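2''-aminoglycoside nucleotidyltransferase (Klebsiella pneumoniae, PDB 4WQK) adenylates the 2''-hydroxyl group of kanamycin, gentamicin, tobramycin and related aminoglycosides in a magnesium-dependent reaction that makes bacteria resistant to these antibiotics. Local coordinates at residues A[7-12]-A[82-87]; A[12-17]-A[22-27]; A[128-133]-A[166-171]. All blocks are in the same frame, centred on the assembly; numbering follows the deposited sequence.

Overall arrangement
Two domains meet at the kanamycin-binding cleft; two of the contacts lie in the N-terminal domain and one in the C-terminal domain. In interactions 1 and 2, consecutive turns of helix 5-19 pack on the same mixed sheet of the nucleotidyltransferase fold; their centres are 11 Å apart, and they join directly through Leu86 CD1 and Ile13 CD1 at 3.9 Å. Interaction 3 pairs two helices of the C-terminal domain, its centre 27 Å from that of interaction 1 and 25 Å from that of interaction 2. Of the magnesium ligands Asp45, Asp47 and Asp87, the last, also the inferred proton acceptor, lies on the strand used by interaction 1.

Interaction 1 of 3, residues A[7-12]-A[82-87]; sequences VTLIHK and GDELLD
Leu9 reaches from helix 5-19 to the start of strand 84-93 and meets Glu84 and Leu86, a compact example of a helix laid on the sheet of a nucleotidyltransferase domain. One methyl does the work. The tight point is Leu9 CD2 against the CB of Glu84, 3.7 Å apart, with Glu84 CG slightly farther from the same methyl at 4.1 Å. Because CG of Leu9 stands anti to its own backbone nitrogen (chi1 179°), the branched end extends toward the strand, and the leucine and glutamate side chains run past one another head to tail.

The second contact is looser. Leu86 CD2 lies 4.4 Å from Leu9 CD2, so the same methyl bridges residues two apart on the strand. Around this apolar point, the polar end of Glu84 takes another course: its chain bends at chi2 (-61°), turning the carboxylate away from Leu9 while the aliphatic CB and CG stay against it. OE1 then accepts a hydrogen bond from NE2 of Gln6, which lies three residues before Leu9 on the same helix. The glutamate thus contributes carbon to the packing and oxygen to a polar link at its border. Beyond it, Gly82 and Asp83 form the exposed turn leading into the strand, and Thr8 and Lys12 occupy the solvent side of the helix.

The packing lies at the beginning of the strand that carries Asp87, a magnesium ligand and the inferred catalytic proton acceptor, three residues after Glu84. Leu9 also touches Ile46 of strand 46-51 and Ile81 of strand 76-81. Leu86 meets both of these isoleucines, and these two strands flank 84-93 within the sheet, beneath helix 5-19.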
loop_
_atom_site.group_PDB
_atom_site.type_symbol
_atom_site.label_atom_id
_atom_site.label_comp_id
_atom_site.label_asym_id
_atom_site.label_seq_id
_atom_site.Cartn_x
_atom_site.Cartn_y
_atom_site.Cartn_z
ATOM N N VAL A 7 10.563 -9.704 3.906
ATOM C CA VAL A 7 9.988 -10.629 2.912
ATOM C C VAL A 7 9.375 -11.824 3.635
ATOM O O VAL A 7 8.217 -12.192 3.365
ATOM C CB VAL A 7 11.033 -11.114 1.887
ATOM C CG1 VAL A 7 10.490 -12.300 1.068
ATOM C CG2 VAL A 7 11.392 -9.971 0.926
ATOM N N THR A 8 10.098 -12.375 4.600
ATOM C CA THR A 8 9.603 -13.540 5.330
ATOM C C THR A 8 8.326 -13.154 6.078
ATOM O O THR A 8 7.331 -13.905 6.076
ATOM C CB THR A 8 10.652 -14.068 6.304
ATOM O OG1 THR A 8 11.791 -14.525 5.561
ATOM C CG2 THR A 8 10.089 -15.226 7.095
ATOM N N LEU A 9 8.287 -11.943 6.662
ATOM C CA LEU A 9 7.102 -11.490 7.375
ATOM C C LEU A 9 5.908 -11.260 6.461
ATOM O O LEU A 9 4.775 -11.651 6.791
ATOM C CB LEU A 9 7.429 -10.213 8.171
ATOM C CG LEU A 9 6.222 -9.665 8.940
ATOM C CD1 LEU A 9 5.739 -10.653 10.004
ATOM C CD2 LEU A 9 6.676 -8.364 9.613
ATOM N N ILE A 10 6.113 -10.630 5.304
ATOM C CA ILE A 10 5.081 -10.456 4.298
ATOM C C ILE A 10 4.513 -11.826 3.915
ATOM O O ILE A 10 3.280 -11.998 3.860
ATOM C CB ILE A 10 5.622 -9.721 3.041
ATOM C CG1 ILE A 10 5.871 -8.252 3.376
ATOM C CG2 ILE A 10 4.625 -9.838 1.900
ATOM C CD1 ILE A 10 6.707 -7.506 2.295
ATOM N N HIS A 11 5.392 -12.785 3.667
ATOM C CA HIS A 11 4.877 -14.119 3.291
ATOM C C HIS A 11 4.066 -14.724 4.448
ATOM O O HIS A 11 2.977 -15.333 4.209
ATOM C CB HIS A 11 6.000 -15.084 2.872
ATOM C CG HIS A 11 6.544 -14.806 1.494
ATOM N ND1 HIS A 11 7.222 -15.774 0.779
ATOM C CD2 HIS A 11 6.511 -13.708 0.704
ATOM C CE1 HIS A 11 7.583 -15.273 -0.394
ATOM N NE2 HIS A 11 7.175 -14.013 -0.459
ATOM N N LYS A 12 4.536 -14.598 5.682
ATOM C CA LYS A 12 3.734 -15.123 6.810
ATOM C C LYS A 12 2.368 -14.455 6.940
ATOM O O LYS A 12 1.364 -15.145 7.194
ATOM C CB LYS A 12 4.464 -14.963 8.141
ATOM C CG LYS A 12 5.611 -15.891 8.351
ATOM C CD LYS A 12 6.303 -15.645 9.701
ATOM C CE LYS A 12 7.385 -16.693 9.940
ATOM N NZ LYS A 12 8.585 -16.057 10.535
ATOM N N GLY A 82 7.729 -8.000 16.058
ATOM C CA GLY A 82 9.162 -7.981 16.278
ATOM C C GLY A 82 9.693 -6.574 16.062
ATOM O O GLY A 82 9.149 -5.611 16.617
ATOM N N ASP A 83 10.701 -6.445 15.208
ATOM C CA ASP A 83 11.323 -5.151 14.934
ATOM C C ASP A 83 10.681 -4.466 13.735
ATOM O O ASP A 83 11.134 -3.399 13.318
ATOM C CB ASP A 83 12.825 -5.313 14.672
ATOM C CG ASP A 83 13.593 -5.731 15.902
ATOM O OD1 ASP A 83 13.246 -5.260 17.012
ATOM O OD2 ASP A 83 14.559 -6.516 15.756
ATOM N N GLU A 84 9.633 -5.067 13.173
ATOM C CA GLU A 84 9.032 -4.529 11.954
ATOM C C GLU A 84 7.690 -3.840 12.169
ATOM O O GLU A 84 6.912 -4.211 13.029
ATOM C CB GLU A 84 8.872 -5.637 10.884
ATOM C CG GLU A 84 10.171 -6.351 10.500
ATOM C CD GLU A 84 11.214 -5.427 9.896
ATOM O OE1 GLU A 84 10.855 -4.357 9.350
ATOM O OE2 GLU A 84 12.413 -5.763 9.978
ATOM N N LEU A 85 7.470 -2.819 11.356
ATOM C CA LEU A 85 6.265 -2.002 11.418
ATOM C C LEU A 85 5.355 -2.282 10.236
ATOM O O LEU A 85 5.810 -2.406 9.100
ATOM C CB LEU A 85 6.628 -0.510 11.451
ATOM C CG LEU A 85 6.604 0.263 12.775
ATOM C CD1 LEU A 85 6.562 -0.639 14.007
ATOM C CD2 LEU A 85 7.794 1.203 12.836
ATOM N N LEU A 86 4.069 -2.402 10.533
ATOM C CA LEU A 86 3.014 -2.509 9.538
ATOM C C LEU A 86 2.161 -1.245 9.543
ATOM O O LEU A 86 1.591 -0.877 10.584
ATOM C CB LEU A 86 2.094 -3.687 9.832
ATOM C CG LEU A 86 2.677 -5.069 10.026
ATOM C CD1 LEU A 86 1.515 -6.043 10.122
ATOM C CD2 LEU A 86 3.580 -5.366 8.848
ATOM N N ASP A 87 2.011 -0.633 8.381
ATOM C CA ASP A 87 1.229 0.620 8.256
ATOM C C ASP A 87 -0.042 0.258 7.504
ATOM O O ASP A 87 0.007 0.022 6.299
ATOM C CB ASP A 87 2.071 1.659 7.513
ATOM C CG ASP A 87 1.369 2.997 7.325
ATOM O OD1 ASP A 87 0.184 3.129 7.648
ATOM O OD2 ASP A 87 2.047 3.928 6.819
#

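Interaction 2 of 3, residues A[12-17]-A[22-27]; sequences KILAAA and LPLWIG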
loop_
_atom_site.group_PDB
_atom_site.type_symbol
_atom_site.label_atom_id
_atom_site.label_comp_id
_atom_site.label_asym_id
_atom_site.label_seq_id
_atom_site.Cartn_x
_atom_site.Cartn_y
_atom_site.Cartn_z
ATOM N N LYS A 12 4.536 -14.598 5.682
ATOM C CA LYS A 12 3.734 -15.123 6.810
ATOM C C LYS A 12 2.368 -14.455 6.940
ATOM O O LYS A 12 1.364 -15.145 7.194
ATOM C CB LYS A 12 4.464 -14.963 8.141
ATOM C CG LYS A 12 5.611 -15.891 8.351
ATOM C CD LYS A 12 6.303 -15.645 9.701
ATOM C CE LYS A 12 7.385 -16.693 9.940
ATOM N NZ LYS A 12 8.585 -16.057 10.535
ATOM N N ILE A 13 2.300 -13.129 6.814
ATOM C CA ILE A 13 1.030 -12.420 6.910
ATOM C C ILE A 13 0.082 -12.875 5.812
ATOM O O ILE A 13 -1.113 -13.162 6.081
ATOM C CB ILE A 13 1.261 -10.912 6.825
ATOM C CG1 ILE A 13 1.981 -10.449 8.081
ATOM C CG2 ILE A 13 -0.059 -10.168 6.711
ATOM C CD1 ILE A 13 2.599 -9.045 7.912
ATOM N N LEU A 14 0.583 -12.957 4.572
ATOM C CA LEU A 14 -0.293 -13.297 3.465
ATOM C C LEU A 14 -0.717 -14.757 3.560
ATOM O O LEU A 14 -1.846 -15.102 3.141
ATOM C CB LEU A 14 0.376 -13.022 2.126
ATOM C CG LEU A 14 0.637 -11.527 1.941
ATOM C CD1 LEU A 14 1.240 -11.371 0.556
ATOM C CD2 LEU A 14 -0.650 -10.714 2.022
ATOM N N ALA A 15 0.127 -15.661 4.090
ATOM C CA ALA A 15 -0.278 -17.066 4.266
ATOM C C ALA A 15 -1.461 -17.128 5.228
ATOM O O ALA A 15 -2.437 -17.861 4.983
ATOM C CB ALA A 15 0.844 -17.889 4.784
ATOM N N ALA A 16 -1.343 -16.412 6.325
ATOM C CA ALA A 16 -2.420 -16.443 7.313
ATOM C C ALA A 16 -3.685 -15.801 6.730
ATOM O O ALA A 16 -4.809 -16.261 7.017
ATOM C CB ALA A 16 -1.967 -15.725 8.571
ATOM N N ALA A 17 -3.549 -14.745 5.934
ATOM C CA ALA A 17 -4.716 -14.087 5.344
ATOM C C ALA A 17 -5.364 -15.002 4.300
ATOM O O ALA A 17 -6.567 -15.167 4.274
ATOM C CB ALA A 17 -4.318 -12.726 4.721
ATOM N N LEU A 22 -9.028 -13.856 3.416
ATOM C CA LEU A 22 -8.966 -12.421 3.697
ATOM C C LEU A 22 -8.039 -11.791 2.676
ATOM O O LEU A 22 -6.829 -12.050 2.714
ATOM C CB LEU A 22 -8.438 -12.169 5.101
ATOM C CG LEU A 22 -8.255 -10.695 5.407
ATOM C CD1 LEU A 22 -9.638 -10.050 5.569
ATOM C CD2 LEU A 22 -7.418 -10.578 6.693
ATOM N N PRO A 23 -8.584 -11.070 1.692
ATOM C CA PRO A 23 -7.658 -10.411 0.748
ATOM C C PRO A 23 -6.937 -9.239 1.430
ATOM O O PRO A 23 -7.527 -8.524 2.236
ATOM C CB PRO A 23 -8.588 -9.925 -0.375
ATOM C CG PRO A 23 -9.897 -9.619 0.372
ATOM C CD PRO A 23 -9.999 -10.721 1.453
ATOM N N LEU A 24 -5.649 -9.054 1.121
ATOM C CA LEU A 24 -4.878 -7.921 1.614
ATOM C C LEU A 24 -4.047 -7.433 0.447
ATOM O O LEU A 24 -3.530 -8.255 -0.324
ATOM C CB LEU A 24 -3.946 -8.299 2.771
ATOM C CG LEU A 24 -4.600 -8.816 4.063
ATOM C CD1 LEU A 24 -3.473 -9.312 4.979
ATOM C CD2 LEU A 24 -5.408 -7.697 4.736
ATOM N N TRP A 25 -3.906 -6.115 0.345
ATOM C CA TRP A 25 -3.104 -5.523 -0.737
ATOM C C TRP A 25 -1.847 -4.906 -0.162
ATOM O O TRP A 25 -1.915 -4.113 0.782
ATOM C CB TRP A 25 -3.899 -4.450 -1.484
ATOM C CG TRP A 25 -5.014 -5.037 -2.317
ATOM C CD1 TRP A 25 -4.987 -5.270 -3.660
ATOM C CD2 TRP A 25 -6.316 -5.448 -1.848
ATOM N NE1 TRP A 25 -6.182 -5.857 -4.063
ATOM C CE2 TRP A 25 -7.000 -5.988 -2.970
ATOM C CE3 TRP A 25 -6.946 -5.423 -0.597
ATOM C CZ2 TRP A 25 -8.313 -6.473 -2.886
ATOM C CZ3 TRP A 25 -8.252 -5.938 -0.515
ATOM C CH2 TRP A 25 -8.897 -6.449 -1.652
ATOM N N ILE A 26 -0.709 -5.278 -0.719
ATOM C CA ILE A 26 0.514 -4.523 -0.398
ATOM C C ILE A 26 0.398 -3.143 -0.970
ATOM O O ILE A 26 -0.021 -2.961 -2.120
ATOM C CB ILE A 26 1.756 -5.242 -0.969
ATOM C CG1 ILE A 26 1.763 -6.725 -0.559
ATOM C CG2 ILE A 26 3.071 -4.501 -0.616
ATOM C CD1 ILE A 26 1.841 -6.893 0.882
ATOM N N GLY A 27 0.812 -2.139 -0.167
ATOM C CA GLY A 27 0.771 -0.734 -0.553
ATOM C C GLY A 27 2.145 -0.088 -0.553
ATOM O O GLY A 27 3.140 -0.758 -0.256
#
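With CG anti to its carbonyl carbon (chi1 -63°), Leu24 directs its branched end at helix 5-19, where it meets CG2 of Ile13, itself anti to the backbone nitrogen. The setting is a helix-loop-strand connection at the start of the nucleotidyltransferase fold: the helix ends, the chain turns, and the segment leading into strand 25-27 turns back past the last helical turns and then diverges toward the sheet.

Leu24 CD1 enters between two residues spaced four apart on the helix. It touches Ala17 CB at 3.5 Å and Ile13 CG2 at 3.9 Å, while the Ile13 and Leu24 side chains cross at about a right angle. Leu14 meets the base of the same leucine, placing CD2 4.2 Å from Leu24 CB. The small side chain of Ala17 allows the loop before strand 25-27 a close approach, and its methyl also meets the backbone oxygen of Leu22.

Neighbouring elements complete this apolar core: Ile61 of helix 55-64 touches both Ala17 and Leu22, and Leu58 of that helix touches Leu24. On another flank, Leu14 rests against Arg119 and Val121 of strand 119-121. A backbone bond fastens the return of the chain: Leu22 N donates to Ala17 O over 2.9 Å, nearly straight at 167°, with the nitrogen standing above the carbonyl plane.

Interaction 3 of 3, residues A[128-133]-A[166-171]; sequences AIIWDY and EVLRAA
The helical segments 128-133 and 166-171 cross at -50°, their axes 10.3 Å apart at closest approach and Trp131 and Leu168 the residues nearest in backbone. Leu168 is the wedge between them, its two methyls serving different partners. CD2 approaches the beta-branch of Ile130, 4.0 Å from CG2. CD1 and CG face the indole of Trp131, and the leucine and tryptophan side chains cross at about a right angle. Leu168 CG lies in the ring plane at its edge, 3.8 Å from Trp131 CE3. With Trp131 CG anti to the backbone nitrogen (chi1 -166°), the six-membered ring is carried across to the second helix, where CZ3 lies 3.7 Å from Leu168 O and CH2 reaches the backbone of Ala171.

The indole has further aromatic company in Phe172, edge-to-face, and Tyr135. Pro104 touches both Trp131 and Leu168, while Ala156 and Leu160 of helix 147-160 touch Ile130. The chemistry implies a division of labour: the hydrocarbon part of the indole joins two helices of the C-terminal domain by dispersion, while its N-H is bonded to the hydroxyl of Tyr135.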
loop_
_atom_site.group_PDB
_atom_site.type_symbol
_atom_site.label_atom_id
_atom_site.label_comp_id
_atom_site.label_asym_id
_atom_site.label_seq_id
_atom_site.Cartn_x
_atom_site.Cartn_y
_atom_site.Cartn_z
ATOM N N ALA A 128 -3.308 4.313 -7.506
ATOM C CA ALA A 128 -3.432 4.509 -6.064
ATOM C C ALA A 128 -2.112 4.841 -5.401
ATOM O O ALA A 128 -2.055 5.686 -4.499
ATOM C CB ALA A 128 -4.062 3.251 -5.399
ATOM N N ILE A 129 -1.057 4.158 -5.835
ATOM C CA ILE A 129 0.285 4.403 -5.308
ATOM C C ILE A 129 0.691 5.852 -5.570
ATOM O O ILE A 129 1.147 6.600 -4.670
ATOM C CB ILE A 129 1.283 3.415 -5.935
ATOM C CG1 ILE A 129 0.978 2.004 -5.455
ATOM C CG2 ILE A 129 2.741 3.804 -5.650
ATOM C CD1 ILE A 129 1.741 0.918 -6.255
ATOM N N ILE A 130 0.481 6.300 -6.798
ATOM C CA ILE A 130 0.890 7.644 -7.194
ATOM C C ILE A 130 -0.015 8.708 -6.534
ATOM O O ILE A 130 0.473 9.752 -6.085
ATOM C CB ILE A 130 0.867 7.744 -8.727
ATOM C CG1 ILE A 130 1.996 6.883 -9.272
ATOM C CG2 ILE A 130 1.016 9.200 -9.203
ATOM C CD1 ILE A 130 1.917 6.649 -10.729
ATOM N N TRP A 131 -1.322 8.441 -6.436
ATOM C CA TRP A 131 -2.243 9.333 -5.761
ATOM C C TRP A 131 -1.770 9.688 -4.340
ATOM O O TRP A 131 -1.879 10.837 -3.923
ATOM C CB TRP A 131 -3.615 8.667 -5.702
ATOM C CG TRP A 131 -4.789 9.512 -5.333
ATOM C CD1 TRP A 131 -5.438 9.537 -4.115
ATOM C CD2 TRP A 131 -5.528 10.385 -6.198
ATOM N NE1 TRP A 131 -6.529 10.368 -4.180
ATOM C CE2 TRP A 131 -6.595 10.932 -5.435
ATOM C CE3 TRP A 131 -5.386 10.790 -7.538
ATOM C CZ2 TRP A 131 -7.517 11.817 -5.985
ATOM C CZ3 TRP A 131 -6.283 11.664 -8.071
ATOM C CH2 TRP A 131 -7.360 12.174 -7.301
ATOM N N ASP A 132 -1.261 8.699 -3.603
ATOM C CA ASP A 132 -0.794 8.989 -2.243
ATOM C C ASP A 132 0.382 9.931 -2.220
ATOM O O ASP A 132 0.554 10.706 -1.269
ATOM C CB ASP A 132 -0.415 7.700 -1.511
ATOM C CG ASP A 132 -1.470 7.295 -0.510
ATOM O OD1 ASP A 132 -2.420 8.085 -0.296
ATOM O OD2 ASP A 132 -1.378 6.181 0.036
ATOM N N TYR A 133 1.252 9.876 -3.233
ATOM C CA TYR A 133 2.316 10.857 -3.304
ATOM C C TYR A 133 1.784 12.279 -3.502
ATOM O O TYR A 133 2.406 13.241 -3.092
ATOM C CB TYR A 133 3.309 10.568 -4.437
ATOM C CG TYR A 133 4.252 9.435 -4.134
ATOM C CD1 TYR A 133 5.391 9.627 -3.373
ATOM C CD2 TYR A 133 3.995 8.165 -4.630
ATOM C CE1 TYR A 133 6.256 8.539 -3.096
ATOM C CE2 TYR A 133 4.841 7.095 -4.377
ATOM C CZ TYR A 133 5.958 7.290 -3.612
ATOM O OH TYR A 133 6.761 6.191 -3.379
ATOM N N GLU A 166 0.318 12.733 -15.627
ATOM C CA GLU A 166 -0.102 14.116 -15.783
ATOM C C GLU A 166 -1.611 14.242 -15.641
ATOM O O GLU A 166 -2.095 15.164 -15.005
ATOM C CB GLU A 166 0.365 14.669 -17.141
ATOM C CG GLU A 166 0.386 16.208 -17.279
ATOM C CD GLU A 166 0.627 16.644 -18.724
ATOM O OE1 GLU A 166 1.113 15.802 -19.511
ATOM O OE2 GLU A 166 0.343 17.812 -19.079
ATOM N N VAL A 167 -2.340 13.322 -16.246
ATOM C CA VAL A 167 -3.783 13.378 -16.143
ATOM C C VAL A 167 -4.250 13.131 -14.689
ATOM O O VAL A 167 -5.148 13.820 -14.187
ATOM C CB VAL A 167 -4.430 12.372 -17.134
ATOM C CG1 VAL A 167 -5.905 12.370 -16.958
ATOM C CG2 VAL A 167 -4.084 12.760 -18.599
ATOM N N LEU A 168 -3.648 12.166 -14.000
ATOM C CA LEU A 168 -3.987 11.902 -12.601
ATOM C C LEU A 168 -3.690 13.087 -11.701
ATOM O O LEU A 168 -4.493 13.428 -10.836
ATOM C CB LEU A 168 -3.206 10.682 -12.096
ATOM C CG LEU A 168 -3.820 9.989 -10.878
ATOM C CD1 LEU A 168 -5.141 9.340 -11.218
ATOM C CD2 LEU A 168 -2.806 8.942 -10.368
ATOM N N ARG A 169 -2.536 13.724 -11.895
ATOM C CA ARG A 169 -2.156 14.896 -11.093
ATOM C C ARG A 169 -3.202 16.012 -11.294
ATOM O O ARG A 169 -3.569 16.716 -10.360
ATOM C CB ARG A 169 -0.757 15.409 -11.452
ATOM C CG ARG A 169 -0.170 16.337 -10.410
ATOM C CD ARG A 169 1.216 16.854 -10.856
ATOM N NE ARG A 169 1.967 15.822 -11.581
ATOM C CZ ARG A 169 2.530 15.983 -12.783
ATOM N NH1 ARG A 169 2.460 17.159 -13.416
ATOM N NH2 ARG A 169 3.174 14.961 -13.354
ATOM N N ALA A 170 -3.638 16.206 -12.543
ATOM C CA ALA A 170 -4.614 17.230 -12.849
ATOM C C ALA A 170 -5.960 16.920 -12.171
ATOM O O ALA A 170 -6.645 17.805 -11.681
ATOM C CB ALA A 170 -4.764 17.375 -14.378
ATOM N N ALA A 171 -6.312 15.641 -12.149
ATOM C CA ALA A 171 -7.559 15.239 -11.496
ATOM C C ALA A 171 -7.477 15.470 -9.990
ATOM O O ALA A 171 -8.466 15.903 -9.397
ATOM C CB ALA A 171 -7.882 13.733 -11.796
#